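Local coordinates for DNA replication licensing factor MCM related protein (PDB 4ME3) that belongs to the MCM replicative helicases and probably binds single-stranded DNA through this N-terminal part, with ATP-driven unwinding probably carried out by the rest of the protein, at residues 35-38 / 43-46; 22-27 / 55-60. All coordinates share one frame; numbering follows the deposited sequence.

Contact 1: 35-38 / 43-46; sequences NRIH and EVRT
Ile37 meets the 43-46 segment with both branches of its side chain. Its CG2 lies 4.0 Å from CG1 of Val44, an apolar touch in which the two side chains cross at about a right angle, and the same CG2 sits 3.5 Å from Val44 O. The longer branch of Ile37 reaches on to Thr46, its CD1 3.3 Å from Thr46 O. No hydrogen bond spans the two segments, and the contact buries Val44 O without giving it a partner. The torsions divide the work: with CG2 anti to the backbone N (chi1 -64°) and CD1 extended, one methyl lies by Val44 and the other by Thr46. Here helix 31-38 packs back on the loop that leads from it into strand 46-50, within the N-terminal domain of an MCM protein and away from the zinc site. With an alanine here in place of Ile37, CG1, CG2 and CD1 are gone, which would probably open a gap beside Val44 CG1 and leave the Thr46 carbonyl without its apolar neighbour. Further out, the CB of Arg45 points away from helix 31-38, and its NE forms a salt bridge with Asp222, while its backbone hydrogen-bonds to Asn97 of the neighbouring parallel strand. Next along the chain from Ile37, His38 makes a weak hydrogen bond through ND1 to the carbonyl oxygen of Tyr84.

Contact 2: 22-27 / 55-60; sequences RDFFRL and EDYNWQ
Tyr57 and Phe24 form the aromatic part of this contact. Their rings meet obliquely, with centroids 5.4 Å apart and planes at 54°, and Phe24 CD1 comes to 3.7 Å from Tyr57 CD2. The CH-pi contact is more regular: Phe24 CB stands over one face of the tyrosine ring, 3.9 Å from its centroid and 20° off the normal. On the opposite face, offset toward the rim, lies CB of the next residue, Asn58, so the ring is sandwiched between a helix and its own backbone neighbour. With CG anti to the backbone N (chi1 169°), Tyr57 projects from the end of helix 51-57 across to helix 14-27.

Aliphatic packing adds Leu27, whose CD1 reaches Tyr57 CE1 at 3.9 Å, the two side chains crossing at roughly a right angle.

The polar links run through the phenol and the carboxylate of Asp23. A water joins the two segments, donating to Asp23 OD2 at 2.6 Å and hydrogen-bonding to Tyr57 OH at 2.8 Å; the hydroxyl also makes a weak hydrogen bond with the backbone O of Leu20. The other carboxylate oxygen, Asp23 OD1, is in a salt bridge with Arg26 NH2 at 3.3 Å, one turn along the helix and at the guanidinium edge, the hydrogen bond in it being weak.

Behind these, Phe24 meets the rings of Tyr28 and Tyr30 and touches Val49 of strand 46-50. Helix-to-helix packing through an aromatic cluster of this kind belongs here to the helical part of the MCM N-terminal domain.

From the N terminus, helix 14-27 supplies the first half of contact 2, and helix 31-38, which follows it, supplies the first half of contact 1. The chain then turns back at once: contact 1 closes a short loop of four intervening residues and delivers the backbone into strand 46-50. Helix 51-57 comes next, and at its end contact 2 closes the wider loop, with 27 residues between its segments. Contact 1 is therefore nested inside contact 2. They do not touch; their nearest atoms are about 9 Å apart. Contact 2 joins helix 14-27 to helix 51-57, whereas contact 1 fastens helix 31-38 to the approach of strand 46-50.

Contact 1: 35-38 / 43-46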
loop_
_atom_site.group_PDB
_atom_site.type_symbol
_atom_site.label_atom_id
_atom_site.label_comp_id
_atom_site.label_asym_id
_atom_site.label_seq_id
_atom_site.Cartn_x
_atom_site.Cartn_y
_atom_site.Cartn_z
ATOM N N ASN A 35 -9.471 -15.319 10.087
ATOM C CA ASN A 35 -10.762 -15.351 10.762
ATOM C C ASN A 35 -10.720 -14.658 12.124
ATOM O O ASN A 35 -11.736 -14.147 12.595
ATOM C CB ASN A 35 -11.260 -16.791 10.895
ATOM C CG ASN A 35 -11.665 -17.389 9.558
ATOM O OD1 ASN A 35 -12.256 -16.711 8.717
ATOM N ND2 ASN A 35 -11.342 -18.661 9.353
ATOM N N ARG A 36 -9.550 -14.638 12.755
ATOM C CA ARG A 36 -9.373 -13.877 13.988
ATOM C C ARG A 36 -9.381 -12.379 13.703
ATOM O O ARG A 36 -9.952 -11.596 14.462
ATOM C CB ARG A 36 -8.076 -14.268 14.696
ATOM C CG ARG A 36 -8.189 -15.543 15.513
ATOM C CD ARG A 36 -7.065 -15.656 16.522
ATOM N NE ARG A 36 -5.751 -15.659 15.887
ATOM C CZ ARG A 36 -5.192 -16.724 15.322
ATOM N NH1 ARG A 36 -5.832 -17.886 15.295
ATOM N NH2 ARG A 36 -3.989 -16.626 14.774
ATOM N N ILE A 37 -8.742 -11.984 12.606
ATOM C CA ILE A 37 -8.749 -10.587 12.178
ATOM C C ILE A 37 -10.169 -10.159 11.829
ATOM O O ILE A 37 -10.592 -9.038 12.122
ATOM C CB ILE A 37 -7.848 -10.387 10.944
ATOM C CG1 ILE A 37 -6.392 -10.694 11.294
ATOM C CG2 ILE A 37 -7.975 -8.965 10.418
ATOM C CD1 ILE A 37 -5.479 -10.769 10.085
ATOM N N HIS A 38 -10.900 -11.067 11.195
ATOM C CA HIS A 38 -12.288 -10.836 10.817
ATOM C C HIS A 38 -13.116 -10.329 11.997
ATOM O O HIS A 38 -13.960 -9.442 11.846
ATOM C CB HIS A 38 -12.883 -12.135 10.274
ATOM C CG HIS A 38 -14.368 -12.099 10.100
ATOM N ND1 HIS A 38 -14.968 -11.871 8.882
ATOM C CD2 HIS A 38 -15.375 -12.274 10.989
ATOM C CE1 HIS A 38 -16.281 -11.900 9.028
ATOM N NE2 HIS A 38 -16.554 -12.143 10.296
ATOM N N GLU A 43 -11.140 -2.419 12.537
ATOM C CA GLU A 43 -10.165 -1.847 13.460
ATOM C C GLU A 43 -8.813 -2.532 13.288
ATOM O O GLU A 43 -7.764 -1.889 13.356
ATOM C CB GLU A 43 -10.644 -1.966 14.909
ATOM C CG GLU A 43 -11.791 -1.029 15.266
ATOM C CD GLU A 43 -13.152 -1.576 14.874
ATOM O OE1 GLU A 43 -13.207 -2.556 14.102
ATOM O OE2 GLU A 43 -14.171 -1.027 15.344
ATOM N N VAL A 44 -8.848 -3.842 13.070
ATOM C CA VAL A 44 -7.659 -4.601 12.711
ATOM C C VAL A 44 -7.805 -5.007 11.251
ATOM O O VAL A 44 -8.804 -5.605 10.863
ATOM C CB VAL A 44 -7.504 -5.859 13.580
ATOM C CG1 VAL A 44 -6.250 -6.630 13.191
ATOM C CG2 VAL A 44 -7.466 -5.480 15.053
ATOM N N ARG A 45 -6.817 -4.669 10.432
ATOM C CA ARG A 45 -6.954 -4.866 8.997
ATOM C C ARG A 45 -5.611 -5.097 8.320
ATOM O O ARG A 45 -5.379 -4.602 7.219
ATOM C CB ARG A 45 -7.636 -3.655 8.373
ATOM C CG ARG A 45 -6.908 -2.350 8.631
ATOM C CD ARG A 45 -7.632 -1.194 7.991
ATOM N NE ARG A 45 -6.997 0.085 8.293
ATOM C CZ ARG A 45 -7.624 1.255 8.263
ATOM N NH1 ARG A 45 -8.911 1.322 7.947
ATOM N NH2 ARG A 45 -6.965 2.365 8.560
ATOM N N THR A 46 -4.742 -5.852 8.987
ATOM C CA THR A 46 -3.436 -6.204 8.445
ATOM C C THR A 46 -3.126 -7.682 8.662
ATOM O O THR A 46 -3.371 -8.230 9.737
ATOM C CB THR A 46 -2.313 -5.393 9.112
ATOM O OG1 THR A 46 -2.566 -3.993 8.949
ATOM C CG2 THR A 46 -0.960 -5.740 8.503
#

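Contact 2: 22-27 / 55-60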
loop_
_atom_site.group_PDB
_atom_site.type_symbol
_atom_site.label_atom_id
_atom_site.label_comp_id
_atom_site.label_asym_id
_atom_site.label_seq_id
_atom_site.Cartn_x
_atom_site.Cartn_y
_atom_site.Cartn_z
ATOM N N ARG A 22 -5.554 -17.786 -3.033
ATOM C CA ARG A 22 -6.600 -18.556 -2.363
ATOM C C ARG A 22 -6.069 -19.887 -1.839
ATOM O O ARG A 22 -6.291 -20.240 -0.681
ATOM C CB ARG A 22 -7.778 -18.805 -3.307
ATOM C CG ARG A 22 -8.637 -17.580 -3.555
ATOM C CD ARG A 22 -9.959 -17.942 -4.212
ATOM N NE ARG A 22 -10.681 -16.754 -4.653
ATOM C CZ ARG A 22 -10.521 -16.174 -5.839
ATOM N NH1 ARG A 22 -9.667 -16.671 -6.724
ATOM N NH2 ARG A 22 -11.222 -15.092 -6.146
ATOM N N ASP A 23 -5.374 -20.625 -2.694
ATOM C CA ASP A 23 -4.818 -21.910 -2.295
ATOM C C ASP A 23 -3.741 -21.729 -1.234
ATOM O O ASP A 23 -3.632 -22.527 -0.304
ATOM C CB ASP A 23 -4.233 -22.637 -3.503
ATOM C CG ASP A 23 -5.278 -23.357 -4.319
ATOM O OD1 ASP A 23 -6.407 -23.540 -3.820
ATOM O OD2 ASP A 23 -4.955 -23.743 -5.463
ATOM N N PHE A 24 -2.943 -20.673 -1.372
ATOM C CA PHE A 24 -1.857 -20.428 -0.431
ATOM C C PHE A 24 -2.369 -20.211 0.992
ATOM O O PHE A 24 -1.879 -20.828 1.941
ATOM C CB PHE A 24 -1.023 -19.217 -0.857
ATOM C CG PHE A 24 -0.035 -18.791 0.183
ATOM C CD1 PHE A 24 1.139 -19.503 0.372
ATOM C CD2 PHE A 24 -0.292 -17.701 0.996
ATOM C CE1 PHE A 24 2.043 -19.124 1.343
ATOM C CE2 PHE A 24 0.606 -17.322 1.970
ATOM C CZ PHE A 24 1.777 -18.032 2.143
ATOM N N PHE A 25 -3.349 -19.325 1.140
ATOM C CA PHE A 25 -3.861 -18.982 2.459
ATOM C C PHE A 25 -4.348 -20.238 3.171
ATOM O O PHE A 25 -4.104 -20.421 4.364
ATOM C CB PHE A 25 -5.006 -17.972 2.356
ATOM C CG PHE A 25 -4.574 -16.584 1.966
ATOM C CD1 PHE A 25 -3.427 -16.013 2.501
ATOM C CD2 PHE A 25 -5.327 -15.843 1.071
ATOM C CE1 PHE A 25 -3.041 -14.737 2.141
ATOM C CE2 PHE A 25 -4.943 -14.567 0.707
ATOM C CZ PHE A 25 -3.800 -14.014 1.247
ATOM N N ARG A 26 -5.029 -21.105 2.430
ATOM C CA ARG A 26 -5.560 -22.340 2.999
ATOM C C ARG A 26 -4.450 -23.337 3.315
ATOM O O ARG A 26 -4.340 -23.822 4.444
ATOM C CB ARG A 26 -6.564 -22.983 2.040
ATOM C CG ARG A 26 -7.288 -24.176 2.641
ATOM C CD ARG A 26 -8.153 -24.907 1.624
ATOM N NE ARG A 26 -8.046 -24.350 0.276
ATOM C CZ ARG A 26 -8.798 -23.359 -0.196
ATOM N NH1 ARG A 26 -9.721 -22.784 0.566
ATOM N NH2 ARG A 26 -8.622 -22.934 -1.439
ATOM N N LEU A 27 -3.634 -23.640 2.311
ATOM C CA LEU A 27 -2.581 -24.644 2.438
ATOM C C LEU A 27 -1.648 -24.377 3.608
ATOM O O LEU A 27 -1.269 -25.301 4.323
ATOM C CB LEU A 27 -1.745 -24.706 1.160
ATOM C CG LEU A 27 -2.152 -25.699 0.079
ATOM C CD1 LEU A 27 -1.227 -25.524 -1.113
ATOM C CD2 LEU A 27 -2.100 -27.133 0.599
ATOM N N GLU A 55 7.704 -18.964 -0.762
ATOM C CA GLU A 55 8.731 -19.679 -1.523
ATOM C C GLU A 55 8.477 -21.184 -1.528
ATOM O O GLU A 55 8.621 -21.847 -2.559
ATOM C CB GLU A 55 10.120 -19.400 -0.944
ATOM C CG GLU A 55 10.996 -18.536 -1.837
ATOM C CD GLU A 55 12.351 -18.248 -1.220
ATOM O OE1 GLU A 55 12.508 -18.450 0.003
ATOM O OE2 GLU A 55 13.260 -17.819 -1.962
ATOM N N ASP A 56 8.102 -21.718 -0.372
ATOM C CA ASP A 56 7.826 -23.144 -0.227
ATOM C C ASP A 56 6.618 -23.553 -1.064
ATOM O O ASP A 56 6.545 -24.674 -1.575
ATOM C CB ASP A 56 7.571 -23.475 1.242
ATOM C CG ASP A 56 7.650 -24.956 1.525
ATOM O OD1 ASP A 56 8.773 -25.503 1.479
ATOM O OD2 ASP A 56 6.597 -25.569 1.803
ATOM N N TYR A 57 5.674 -22.629 -1.193
ATOM C CA TYR A 57 4.428 -22.859 -1.913
ATOM C C TYR A 57 4.653 -22.956 -3.416
ATOM O O TYR A 57 4.255 -23.926 -4.060
ATOM C CB TYR A 57 3.459 -21.719 -1.589
ATOM C CG TYR A 57 2.219 -21.652 -2.445
ATOM C CD1 TYR A 57 1.370 -22.743 -2.568
ATOM C CD2 TYR A 57 1.879 -20.479 -3.106
ATOM C CE1 TYR A 57 0.231 -22.674 -3.338
ATOM C CE2 TYR A 57 0.741 -20.400 -3.878
ATOM C CZ TYR A 57 -0.079 -21.501 -3.990
ATOM O OH TYR A 57 -1.220 -21.431 -4.751
ATOM N N ASN A 58 5.303 -21.941 -3.971
ATOM C CA ASN A 58 5.534 -21.854 -5.406
ATOM C C ASN A 58 6.586 -20.782 -5.621
ATOM O O ASN A 58 6.304 -19.601 -5.447
ATOM C CB ASN A 58 4.231 -21.490 -6.117
ATOM C CG ASN A 58 4.386 -21.370 -7.623
ATOM O OD1 ASN A 58 5.371 -20.825 -8.124
ATOM N ND2 ASN A 58 3.398 -21.869 -8.354
ATOM N N TRP A 59 7.806 -21.170 -5.970
ATOM C CA TRP A 59 8.890 -20.192 -5.982
ATOM C C TRP A 59 8.764 -19.210 -7.146
ATOM O O TRP A 59 9.279 -18.095 -7.073
ATOM C CB TRP A 59 10.269 -20.865 -5.936
ATOM C CG TRP A 59 10.708 -21.520 -7.200
ATOM C CD1 TRP A 59 10.482 -22.813 -7.577
ATOM C CD2 TRP A 59 11.475 -20.923 -8.252
ATOM N NE1 TRP A 59 11.056 -23.055 -8.802
ATOM C CE2 TRP A 59 11.673 -21.911 -9.237
ATOM C CE3 TRP A 59 12.013 -19.649 -8.458
ATOM C CZ2 TRP A 59 12.381 -21.663 -10.414
ATOM C CZ3 TRP A 59 12.716 -19.404 -9.626
ATOM C CH2 TRP A 59 12.894 -20.407 -10.587
ATOM N N GLN A 60 8.055 -19.608 -8.200
ATOM C CA GLN A 60 7.744 -18.696 -9.300
ATOM C C GLN A 60 6.797 -17.598 -8.825
ATOM O O GLN A 60 6.976 -16.422 -9.138
ATOM C CB GLN A 60 7.094 -19.443 -10.466
ATOM C CG GLN A 60 7.944 -19.500 -11.727
ATOM C CD GLN A 60 9.207 -20.326 -11.556
ATOM O OE1 GLN A 60 10.292 -19.913 -11.969
ATOM N NE2 GLN A 60 9.068 -21.506 -10.962
HETATM O O HOH W 1 -2.703 -23.050 -6.478
#